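Local coordinates for AlyGC (Glaciecola chathamensis, PDB 5GKD), which cleaves alginate as a lyase of polysaccharide lyase family 6, probably by beta-elimination aided by a bound calcium ion, at residues R94-K97 with D98-A101; I216-S220 with G221-I225; D433-F436 with G437-K440; S457-T460 with G461-L464; H663-Q666 with V667-M670. All blocks are in the same frame, centred on the assembly; numbering follows the deposited sequence.

Contact 1 (R94-K97 with D98-A101); sequences RRNK and DVLA. With PO4 (phosphate ion), chain I; PO4 (phosphate ion), chain G.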
loop_
_atom_site.group_PDB
_atom_site.type_symbol
_atom_site.label_atom_id
_atom_site.label_comp_id
_atom_site.label_asym_id
_atom_site.label_seq_id
_atom_site.Cartn_x
_atom_site.Cartn_y
_atom_site.Cartn_z
ATOM N N ARG A 94 23.892 -14.745 19.434
ATOM C CA ARG A 94 24.669 -15.500 18.464
ATOM C C ARG A 94 25.221 -14.527 17.434
ATOM O O ARG A 94 24.692 -13.425 17.243
ATOM C CB ARG A 94 23.830 -16.579 17.762
ATOM C CG ARG A 94 22.917 -16.003 16.714
ATOM C CD ARG A 94 22.023 -17.024 16.042
ATOM N NE ARG A 94 21.205 -16.356 15.047
ATOM C CZ ARG A 94 20.449 -16.970 14.142
ATOM N NH1 ARG A 94 19.749 -16.247 13.290
ATOM N NH2 ARG A 94 20.381 -18.294 14.091
ATOM N N ARG A 95 26.300 -14.953 16.774
ATOM C CA ARG A 95 26.696 -14.334 15.521
ATOM C C ARG A 95 25.803 -14.802 14.376
ATOM O O ARG A 95 25.291 -13.986 13.604
ATOM C CB ARG A 95 28.158 -14.657 15.203
ATOM C CG ARG A 95 28.601 -14.123 13.841
ATOM C CD ARG A 95 30.082 -14.358 13.604
ATOM N NE ARG A 95 30.518 -13.682 12.395
ATOM C CZ ARG A 95 31.785 -13.422 12.086
ATOM N NH1 ARG A 95 32.762 -13.787 12.902
ATOM N NH2 ARG A 95 32.069 -12.791 10.955
ATOM N N ASN A 96 25.638 -16.115 14.254
ATOM C CA ASN A 96 24.828 -16.768 13.227
ATOM C C ASN A 96 24.559 -18.183 13.723
ATOM O O ASN A 96 24.959 -18.544 14.828
ATOM C CB ASN A 96 25.520 -16.759 11.863
ATOM C CG ASN A 96 26.915 -17.327 11.918
ATOM O OD1 ASN A 96 27.139 -18.437 12.412
ATOM N ND2 ASN A 96 27.873 -16.561 11.424
ATOM N N LYS A 97 23.889 -18.989 12.900
ATOM C CA LYS A 97 23.399 -20.282 13.377
ATOM C C LYS A 97 24.510 -21.219 13.831
ATOM O O LYS A 97 24.241 -22.148 14.595
ATOM C CB LYS A 97 22.565 -20.978 12.301
ATOM C CG LYS A 97 23.328 -21.359 11.054
ATOM C CD LYS A 97 22.402 -22.004 10.017
ATOM C CE LYS A 97 23.196 -22.698 8.906
ATOM N NZ LYS A 97 22.347 -23.628 8.097
ATOM N N ASP A 98 25.745 -20.998 13.408
ATOM C CA ASP A 98 26.834 -21.894 13.758
ATOM C C ASP A 98 27.756 -21.340 14.840
ATOM O O ASP A 98 28.651 -22.054 15.287
ATOM C CB ASP A 98 27.650 -22.229 12.504
ATOM C CG ASP A 98 26.817 -22.954 11.456
ATOM O OD1 ASP A 98 26.440 -24.125 11.680
ATOM O OD2 ASP A 98 26.529 -22.341 10.411
ATOM N N VAL A 99 27.573 -20.088 15.258
ATOM C CA VAL A 99 28.446 -19.473 16.248
ATOM C C VAL A 99 27.559 -18.748 17.247
ATOM O O VAL A 99 27.065 -17.651 16.960
ATOM C CB VAL A 99 29.453 -18.499 15.598
ATOM C CG1 VAL A 99 30.376 -17.913 16.638
ATOM C CG2 VAL A 99 30.255 -19.179 14.487
ATOM N N LEU A 100 27.368 -19.350 18.422
ATOM C CA LEU A 100 26.420 -18.922 19.444
ATOM C C LEU A 100 27.146 -18.262 20.611
ATOM O O LEU A 100 28.369 -18.308 20.726
ATOM C CB LEU A 100 25.609 -20.116 19.970
ATOM C CG LEU A 100 24.445 -20.789 19.224
ATOM C CD1 LEU A 100 24.349 -20.394 17.771
ATOM C CD2 LEU A 100 24.520 -22.297 19.390
ATOM N N ALA A 101 26.369 -17.651 21.494
ATOM C CA ALA A 101 26.858 -17.193 22.782
ATOM C C ALA A 101 26.311 -18.093 23.882
ATOM O O ALA A 101 25.146 -18.500 23.838
ATOM C CB ALA A 101 26.449 -15.747 23.054
HETATM P P PO4 I . 28.950 -11.189 9.867
HETATM O O1 PO4 I . 28.657 -9.781 10.331
HETATM O O2 PO4 I . 30.431 -11.343 9.611
HETATM O O3 PO4 I . 28.530 -12.207 10.903
HETATM O O4 PO4 I . 28.180 -11.433 8.597
HETATM P P PO4 G . 16.609 -18.077 12.860
HETATM O O1 PO4 G . 16.984 -18.579 14.235
HETATM O O2 PO4 G . 17.824 -17.907 11.969
HETATM O O3 PO4 G . 15.894 -16.758 13.031
HETATM O O4 PO4 G . 15.692 -19.069 12.185
#
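D98 opens the second half of a type I beta turn, N96 to V99, and meets the side chain of N96. The turn joins two short antiparallel strands at a corner of the parallel beta-helix, with a classic beta bulge beside it. The backbone N of D98 donates to OD1 of N96 at 3.1 Å, in the carbonyl plane and on a lone pair. N96 can reach it because its CG sits between the backbone N and the carbonyl carbon (chi1 53°). The carboxylate of D98 runs beside the K97 chain. OD2 of D98 approaches CG of K97 at 3.4 Å, but NZ of K97 stays further off. K97 also packs on W472 of the second subunit.

V99 and N96 are the hydrogen-bonded pair, and V99 N donates to N96 O at 3.1 Å. R95 and N96 form the bulge opposite V99, whose O takes R95 N at 2.8 Å and, weakly, N96 N. CB of V99 lies beside CB of R95. The extended R95 chain then leads off to a phosphate ion, probably from the crystallisation liquor. Its NE and NH2 grip two phosphate oxygens, and its NH1 forms a salt bridge with E39.

L100 and R94 are the non-hydrogen-bonded pair, on the other face of the ladder. CD1 of L100 curls back to the turn, 3.5 Å from N96 O and 3.6 Å from K97 O. R94 reaches away to a second phosphate, whose O2 lies in plane at the guanidinium edge, 2.9 Å from NH1 of R94.

Contact 2 (I216-S220 with G221-I225); sequences ISNKS and GKNSI. With PO4 (phosphate ion), chain H.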
loop_
_atom_site.group_PDB
_atom_site.type_symbol
_atom_site.label_atom_id
_atom_site.label_comp_id
_atom_site.label_asym_id
_atom_site.label_seq_id
_atom_site.Cartn_x
_atom_site.Cartn_y
_atom_site.Cartn_z
ATOM N N ILE A 216 2.805 -14.332 27.283
ATOM C CA ILE A 216 3.840 -15.358 27.248
ATOM C C ILE A 216 3.293 -16.554 26.485
ATOM O O ILE A 216 2.175 -17.001 26.747
ATOM C CB ILE A 216 4.265 -15.787 28.664
ATOM C CG1 ILE A 216 4.843 -14.600 29.438
ATOM C CG2 ILE A 216 5.222 -16.950 28.578
ATOM C CD1 ILE A 216 5.276 -14.929 30.851
ATOM N N SER A 217 4.077 -17.074 25.555
ATOM C CA SER A 217 3.703 -18.231 24.749
ATOM C C SER A 217 4.743 -19.304 25.032
ATOM O O SER A 217 5.844 -19.258 24.476
ATOM C CB SER A 217 3.649 -17.867 23.266
ATOM O OG SER A 217 3.180 -18.938 22.451
ATOM N N ASN A 218 4.436 -20.238 25.936
ATOM C CA ASN A 218 5.375 -21.312 26.221
ATOM C C ASN A 218 5.227 -22.408 25.172
ATOM O O ASN A 218 4.123 -22.906 24.945
ATOM C CB ASN A 218 5.166 -21.881 27.621
ATOM C CG ASN A 218 6.310 -22.758 28.048
ATOM O OD1 ASN A 218 7.381 -22.264 28.400
ATOM N ND2 ASN A 218 6.109 -24.069 27.986
ATOM N N LYS A 219 6.334 -22.767 24.523
ATOM C CA LYS A 219 6.331 -23.694 23.388
ATOM C C LYS A 219 7.516 -24.645 23.482
ATOM O O LYS A 219 8.254 -24.854 22.520
ATOM C CB LYS A 219 6.367 -22.952 22.052
ATOM C CG LYS A 219 5.060 -22.255 21.642
ATOM C CD LYS A 219 5.190 -21.658 20.231
ATOM C CE LYS A 219 3.884 -21.064 19.721
ATOM N NZ LYS A 219 4.066 -20.282 18.467
ATOM N N SER A 220 7.739 -25.197 24.663
ATOM C CA SER A 220 8.818 -26.151 24.883
ATOM C C SER A 220 8.579 -26.795 26.241
ATOM O O SER A 220 7.615 -26.464 26.944
ATOM C CB SER A 220 10.184 -25.483 24.808
ATOM O OG SER A 220 10.208 -24.304 25.586
ATOM N N GLY A 221 9.487 -27.690 26.623
ATOM C CA GLY A 221 9.299 -28.526 27.792
ATOM C C GLY A 221 10.046 -28.056 29.025
ATOM O O GLY A 221 11.135 -27.499 28.939
ATOM N N LYS A 222 9.428 -28.298 30.182
ATOM C CA LYS A 222 10.091 -28.240 31.490
ATOM C C LYS A 222 10.669 -26.859 31.792
ATOM O O LYS A 222 11.760 -26.720 32.347
ATOM C CB LYS A 222 11.162 -29.327 31.602
ATOM C CG LYS A 222 10.649 -30.696 31.160
ATOM C CD LYS A 222 10.939 -31.778 32.179
ATOM C CE LYS A 222 11.311 -33.108 31.522
ATOM N NZ LYS A 222 10.398 -33.549 30.447
ATOM N N ASN A 223 9.923 -25.830 31.449
ATOM C CA ASN A 223 10.301 -24.483 31.814
ATOM C C ASN A 223 9.636 -24.121 33.127
ATOM O O ASN A 223 8.684 -24.764 33.554
ATOM C CB ASN A 223 9.907 -23.506 30.707
ATOM C CG ASN A 223 10.574 -23.841 29.390
ATOM O OD1 ASN A 223 11.766 -24.147 29.357
ATOM N ND2 ASN A 223 9.803 -23.818 28.301
ATOM N N SER A 224 10.150 -23.081 33.768
ATOM C CA SER A 224 9.615 -22.600 35.039
ATOM C C SER A 224 9.293 -21.114 34.911
ATOM O O SER A 224 10.192 -20.286 34.728
ATOM C CB SER A 224 10.609 -22.880 36.176
ATOM O OG SER A 224 10.305 -22.110 37.316
ATOM N N ILE A 225 8.009 -20.783 34.966
ATOM C CA ILE A 225 7.534 -19.410 34.796
ATOM C C ILE A 225 6.908 -18.993 36.115
ATOM O O ILE A 225 5.813 -19.457 36.462
ATOM C CB ILE A 225 6.539 -19.291 33.633
ATOM C CG1 ILE A 225 7.174 -19.840 32.354
ATOM C CG2 ILE A 225 6.130 -17.848 33.439
ATOM C CD1 ILE A 225 6.164 -20.243 31.291
HETATM P P PO4 H . 0.476 -19.420 18.335
HETATM O O1 PO4 H . 1.004 -19.568 19.737
HETATM O O2 PO4 H . 0.652 -18.001 17.963
HETATM O O3 PO4 H . -1.017 -19.842 18.291
HETATM O O4 PO4 H . 1.415 -20.201 17.445
#
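N223 fills the inside of the turn with its amide, and ND2 bonds two side chains of 216-220. One bond runs from N223 ND2 to OG of S220 at 2.8 Å, exactly in the amide plane of N223. The other runs from N223 ND2 to OD1 of N218 at 2.9 Å, tilted 19° from the carbonyl plane. The amide planes stand 79° apart. CG of N218 lies anti to the backbone N (chi1 -167°), which carries OD1 across to the N223 amide. Each hydrogen of N223 ND2 thus has an acceptor. Its OD1 is bonded to the backbone N of T199, so this buried amide is held at both ends.

This is a corner of the parallel beta-helix, where strand 214-219 gives way to strand 224-231. Buried asparagines at such corners are familiar in the pectate-lyase-like fold. N245 of a later corner lies against N218 and bonds the backbone N of N223.

Further in, CD1 of I225 packs against the N218 amide, 3.7 Å from its OD1. The purely apolar contact is I216 CD1 to I225 CG2, 4.0 Å.

The solvent side is looser. K222 is exposed there, and its NZ makes a long, weak ion pair with D196. K219 leaves the corner separately, toward R240. Its NZ bonds O4 of a phosphate ion at 2.8 Å, probably from the crystallisation liquor and also held by R240.

Contact 3 (D433-F436 with G437-K440); sequences DVAF and GSGK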
loop_
_atom_site.group_PDB
_atom_site.type_symbol
_atom_site.label_atom_id
_atom_site.label_comp_id
_atom_site.label_asym_id
_atom_site.label_seq_id
_atom_site.Cartn_x
_atom_site.Cartn_y
_atom_site.Cartn_z
ATOM N N ASP A 433 0.654 6.738 25.582
ATOM C CA ASP A 433 -0.276 7.475 24.735
ATOM C C ASP A 433 -0.416 8.924 25.188
ATOM O O ASP A 433 -0.309 9.232 26.376
ATOM C CB ASP A 433 -1.658 6.812 24.733
ATOM C CG ASP A 433 -1.648 5.432 24.092
ATOM O OD1 ASP A 433 -0.808 5.187 23.205
ATOM O OD2 ASP A 433 -2.502 4.596 24.464
ATOM N N VAL A 434 -0.663 9.815 24.224
ATOM C CA VAL A 434 -1.061 11.192 24.507
ATOM C C VAL A 434 -2.583 11.255 24.591
ATOM O O VAL A 434 -3.290 10.768 23.700
ATOM C CB VAL A 434 -0.540 12.161 23.436
ATOM C CG1 VAL A 434 -1.021 13.596 23.747
ATOM C CG2 VAL A 434 0.969 12.125 23.355
ATOM N N ALA A 435 -3.091 11.857 25.660
ATOM C CA ALA A 435 -4.526 11.945 25.847
ATOM C C ALA A 435 -5.096 13.103 25.047
ATOM O O ALA A 435 -4.455 14.144 24.890
ATOM C CB ALA A 435 -4.862 12.128 27.326
ATOM N N PHE A 436 -6.312 12.919 24.541
ATOM C CA PHE A 436 -7.002 14.011 23.868
ATOM C C PHE A 436 -7.266 15.144 24.852
ATOM O O PHE A 436 -7.749 14.910 25.960
ATOM C CB PHE A 436 -8.319 13.526 23.273
ATOM C CG PHE A 436 -8.174 12.789 21.972
ATOM C CD1 PHE A 436 -7.709 13.432 20.836
ATOM C CD2 PHE A 436 -8.561 11.466 21.871
ATOM C CE1 PHE A 436 -7.594 12.744 19.628
ATOM C CE2 PHE A 436 -8.465 10.788 20.669
ATOM C CZ PHE A 436 -7.977 11.427 19.550
ATOM N N GLY A 437 -6.943 16.371 24.449
ATOM C CA GLY A 437 -7.226 17.509 25.299
ATOM C C GLY A 437 -6.327 17.644 26.504
ATOM O O GLY A 437 -6.658 18.391 27.431
ATOM N N SER A 438 -5.196 16.947 26.520
ATOM C CA SER A 438 -4.223 17.076 27.588
ATOM C C SER A 438 -3.295 18.260 27.384
ATOM O O SER A 438 -2.492 18.561 28.271
ATOM C CB SER A 438 -3.391 15.797 27.679
ATOM O OG SER A 438 -2.756 15.556 26.442
ATOM N N GLY A 439 -3.358 18.910 26.231
ATOM C CA GLY A 439 -2.559 20.074 25.915
ATOM C C GLY A 439 -3.296 21.361 26.217
ATOM O O GLY A 439 -4.063 21.444 27.184
ATOM N N LYS A 440 -3.073 22.364 25.383
ATOM C CA LYS A 440 -3.632 23.694 25.566
ATOM C C LYS A 440 -4.680 23.982 24.499
ATOM O O LYS A 440 -4.775 23.301 23.477
ATOM C CB LYS A 440 -2.534 24.752 25.510
ATOM C CG LYS A 440 -1.838 24.760 24.178
ATOM C CD LYS A 440 -0.808 25.854 24.085
ATOM C CE LYS A 440 -0.286 25.943 22.662
ATOM N NZ LYS A 440 0.837 24.989 22.428
#
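S438 OG donates to A435 O at 2.7 Å, tilted 25° from the carbonyl plane. The backbone N of S438 donates to the same oxygen, but this second bond is weak, at 3.3 Å. One carbonyl thus takes two donors from a single residue. The serine hydroxyl lies between its backbone N and carbonyl carbon (chi1 58°). That torsion swings OG back over the turn, beside the N that shares its acceptor.

Next come the methyl groups on this side. CB of A435 lies 4.0 Å from CB of S438. CG1 of V434 comes up to OG of S438 at 3.8 Å. These contacts are thin, and both A435 and S438 lie at the surface.

The backbone forms a type II beta turn from A435 to S438, with F436 and G437 at its corners. G437 has positive phi (73°), as suits the third position of such a turn. The turn lies in the long loop between strand 398-400 and strand 441-444, where the chain enters the second parallel beta-helix.

F436 directs its side chain away from the turn. Its ring instead reaches the outside of the beta-helix. It packs on T482 and T484 of one strand and on N510 and T512 of the next, and makes a cation-pi contact with R544. The same arginine bonds V434 O. Past the turn, the backbone of G439 pairs with G461.

Contact 4 (S457-T460 with G461-L464); sequences SAET and GDVL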
loop_
_atom_site.group_PDB
_atom_site.type_symbol
_atom_site.label_atom_id
_atom_site.label_comp_id
_atom_site.label_asym_id
_atom_site.label_seq_id
_atom_site.Cartn_x
_atom_site.Cartn_y
_atom_site.Cartn_z
ATOM N N SER A 457 1.319 24.246 13.804
ATOM C CA SER A 457 2.074 24.811 14.915
ATOM C C SER A 457 1.526 24.416 16.276
ATOM O O SER A 457 2.153 24.732 17.291
ATOM C CB SER A 457 2.143 26.333 14.801
ATOM O OG SER A 457 0.864 26.909 14.849
ATOM N N ALA A 458 0.392 23.722 16.325
ATOM C CA ALA A 458 -0.088 23.164 17.577
ATOM C C ALA A 458 0.870 22.082 18.084
ATOM O O ALA A 458 1.691 21.546 17.339
ATOM C CB ALA A 458 -1.489 22.577 17.396
ATOM N N GLU A 459 0.751 21.768 19.371
ATOM C CA GLU A 459 1.522 20.723 20.026
ATOM C C GLU A 459 0.608 19.550 20.339
ATOM O O GLU A 459 -0.614 19.687 20.335
ATOM C CB GLU A 459 2.175 21.239 21.310
ATOM C CG GLU A 459 3.307 22.221 21.061
ATOM C CD GLU A 459 3.700 22.995 22.316
ATOM O OE1 GLU A 459 4.898 23.333 22.451
ATOM O OE2 GLU A 459 2.809 23.264 23.164
ATOM N N THR A 460 1.212 18.386 20.597
ATOM C CA THR A 460 0.429 17.162 20.724
ATOM C C THR A 460 -0.456 17.243 21.958
ATOM O O THR A 460 -0.017 17.665 23.029
ATOM C CB THR A 460 1.345 15.919 20.765
ATOM O OG1 THR A 460 0.561 14.747 20.498
ATOM C CG2 THR A 460 2.049 15.744 22.132
ATOM N N GLY A 461 -1.721 16.866 21.800
ATOM C CA GLY A 461 -2.693 17.004 22.863
ATOM C C GLY A 461 -3.487 18.299 22.840
ATOM O O GLY A 461 -4.443 18.425 23.604
ATOM N N ASP A 462 -3.141 19.249 21.977
ATOM C CA ASP A 462 -3.815 20.543 21.970
ATOM C C ASP A 462 -5.243 20.421 21.449
ATOM O O ASP A 462 -5.625 19.418 20.840
ATOM C CB ASP A 462 -3.044 21.544 21.115
ATOM C CG ASP A 462 -1.829 22.082 21.819
ATOM O OD1 ASP A 462 -1.689 21.790 23.023
ATOM O OD2 ASP A 462 -1.019 22.793 21.180
ATOM N N VAL A 463 -6.039 21.466 21.695
ATOM C CA VAL A 463 -7.416 21.554 21.209
ATOM C C VAL A 463 -7.553 22.837 20.407
ATOM O O VAL A 463 -7.358 23.933 20.937
ATOM C CB VAL A 463 -8.441 21.513 22.351
ATOM C CG1 VAL A 463 -9.856 21.657 21.802
ATOM C CG2 VAL A 463 -8.314 20.228 23.134
ATOM N N LEU A 464 -7.881 22.699 19.130
ATOM C CA LEU A 464 -8.134 23.841 18.266
ATOM C C LEU A 464 -9.616 24.202 18.355
ATOM O O LEU A 464 -10.482 23.344 18.151
ATOM C CB LEU A 464 -7.733 23.526 16.825
ATOM C CG LEU A 464 -6.267 23.654 16.361
ATOM C CD1 LEU A 464 -5.280 23.046 17.332
ATOM C CD2 LEU A 464 -6.071 23.044 14.967
HETATM O O HOH W 1 0.874 22.211 24.659
#
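D462 folds its side chain back over the backbone of E459. CB lies 3.2 Å from E459 O and near CB of A458. CG is also close to that carbonyl oxygen. OD2 then accepts a bond from E459 N at 2.7 Å, nearly straight at 164° but from above the carboxylate plane. CG lies anti to the carbonyl carbon (chi1 -77°), which turns the carboxylate toward this N-H. The other tip atom, OD1, takes a bond from a water at 3.1 Å. The same water donates to OE2 of E459.

The main chain completes a type II beta turn from E459 to D462, with D462 N donating to E459 O at 3.0 Å. G461 takes the third position with positive phi. The turn links helix 450-457 to strand 462-466 at the start of the second parallel beta-helix.

OE2 of E459 and OD2 of D462 are like charges 4.3 Å apart. K440 forms salt bridges with both and probably offsets their repulsion. T460 is directed away from 461-464, and its OG1 bonds T482 N. On the inner side, CB of A458 meets CD1 of L464 at 3.8 Å, next to I442 and L483.

Contact 5 (H663-Q666 with V667-M670); sequences HGTQ and VNKM
The amide of N668 is the flat group here, with OG1 of T665 at its OD1 end and O of T665 near ND2. The T665 side chain runs roughly perpendicular to that of N668. OD1 of N668 accepts from OG1 of T665 at 2.5 Å, a bond so short that its exact length is doubtful. ND2 of N668 donates to T665 O at 3.2 Å, with that oxygen tilted 21° from the amide plane. ND2 stands 65° out of the T665 carbonyl plane, not on a lone pair. Both ends of the amide thus appear to be tied to one residue. ND2 has a further partner in T692 OG1, and the N668 side chain also packs on F683.

This is a corner of the second parallel beta-helix. Strand 660-663 ends, the chain bends through G664 to Q666, and strand 667-676 begins. G664 has positive phi at the bend. T665 faces into the corner with OG1 between its backbone N and carbonyl carbon (chi1 55°), which sets the hydroxyl against the asparagine. V638 of the neighbouring strand 637-641 touches both T665 and N668.

Q666 and V667 turn the other way. The Q666 amide leaves the contact, and its NE2 bonds G635 O. V667 packs on H637 and Y283, and so touches a loop of the first beta-helix. Its CG2 folds back on the preceding peptide, 3.4 Å from Q666 O.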
loop_
_atom_site.group_PDB
_atom_site.type_symbol
_atom_site.label_atom_id
_atom_site.label_comp_id
_atom_site.label_asym_id
_atom_site.label_seq_id
_atom_site.Cartn_x
_atom_site.Cartn_y
_atom_site.Cartn_z
ATOM N N HIS A 663 -17.239 -9.222 8.213
ATOM C CA HIS A 663 -16.590 -10.506 7.982
ATOM C C HIS A 663 -15.513 -10.712 9.043
ATOM O O HIS A 663 -14.551 -9.940 9.124
ATOM C CB HIS A 663 -16.015 -10.567 6.562
ATOM C CG HIS A 663 -15.318 -11.846 6.235
ATOM N ND1 HIS A 663 -15.644 -12.603 5.129
ATOM C CD2 HIS A 663 -14.291 -12.491 6.843
ATOM C CE1 HIS A 663 -14.855 -13.664 5.077
ATOM N NE2 HIS A 663 -14.027 -13.624 6.106
ATOM N N GLY A 664 -15.667 -11.768 9.840
ATOM C CA GLY A 664 -14.713 -12.074 10.878
ATOM C C GLY A 664 -14.715 -11.137 12.065
ATOM O O GLY A 664 -13.752 -11.149 12.830
ATOM N N THR A 665 -15.752 -10.316 12.244
ATOM C CA THR A 665 -15.861 -9.522 13.459
ATOM C C THR A 665 -16.331 -10.392 14.620
ATOM O O THR A 665 -17.246 -11.204 14.481
ATOM C CB THR A 665 -16.817 -8.356 13.265
ATOM O OG1 THR A 665 -18.081 -8.849 12.823
ATOM C CG2 THR A 665 -16.269 -7.428 12.218
ATOM N N GLN A 666 -15.692 -10.210 15.764
ATOM C CA GLN A 666 -15.808 -11.115 16.897
ATOM C C GLN A 666 -16.889 -10.698 17.886
ATOM O O GLN A 666 -17.428 -11.551 18.595
ATOM C CB GLN A 666 -14.458 -11.204 17.601
ATOM C CG GLN A 666 -13.317 -11.496 16.606
ATOM C CD GLN A 666 -12.175 -12.250 17.235
ATOM O OE1 GLN A 666 -12.385 -13.234 17.948
ATOM N NE2 GLN A 666 -10.956 -11.787 16.989
ATOM N N VAL A 667 -17.217 -9.413 17.951
ATOM C CA VAL A 667 -18.299 -8.915 18.787
ATOM C C VAL A 667 -19.142 -7.965 17.944
ATOM O O VAL A 667 -18.637 -6.945 17.453
ATOM C CB VAL A 667 -17.777 -8.207 20.044
ATOM C CG1 VAL A 667 -18.938 -7.548 20.789
ATOM C CG2 VAL A 667 -17.030 -9.196 20.950
ATOM N N ASN A 668 -20.423 -8.287 17.786
ATOM C CA ASN A 668 -21.329 -7.490 16.969
ATOM C C ASN A 668 -22.574 -7.173 17.777
ATOM O O ASN A 668 -23.245 -8.089 18.263
ATOM C CB ASN A 668 -21.710 -8.231 15.691
ATOM C CG ASN A 668 -20.507 -8.678 14.903
ATOM O OD1 ASN A 668 -19.851 -7.869 14.269
ATOM N ND2 ASN A 668 -20.216 -9.970 14.930
ATOM N N LYS A 669 -22.888 -5.887 17.913
ATOM C CA LYS A 669 -24.058 -5.443 18.669
ATOM C C LYS A 669 -24.756 -4.335 17.890
ATOM O O LYS A 669 -24.226 -3.226 17.781
ATOM C CB LYS A 669 -23.653 -4.969 20.066
ATOM C CG LYS A 669 -24.793 -4.402 20.915
ATOM C CD LYS A 669 -24.319 -4.080 22.348
ATOM C CE LYS A 669 -25.208 -3.028 23.021
ATOM N NZ LYS A 669 -24.407 -2.023 23.820
ATOM N N MET A 670 -25.939 -4.625 17.349
ATOM C CA MET A 670 -26.753 -3.635 16.646
ATOM C C MET A 670 -28.108 -3.527 17.330
ATOM O O MET A 670 -28.890 -4.482 17.318
ATOM C CB MET A 670 -26.935 -3.996 15.171
ATOM C CG MET A 670 -25.875 -3.450 14.206
ATOM S SD MET A 670 -24.263 -4.228 14.369
ATOM C CE MET A 670 -24.723 -5.911 14.457
#

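Along the chain the five contacts follow in series. Contacts 1 and 2 lie in the N-terminal beta-helix, at corners after strands 89-92 and 214-219 of the same parallel set, with centres about 23 Å apart. In contact 2 the I216 side chain is about 10 Å from the calcium ion. Contacts 3 and 4 touch where the second beta-helix begins, with centres about 8 Å apart. A probable hydrogen bond from V463 N to K440 O, 2.9 Å, joins them. Contact 5 lies in that same beta-helix, on the same run of parallel strands as contact 4, about 34 Å away between centres. The residues that hold the calcium and carbonate ions all belong to the N-terminal beta-helix.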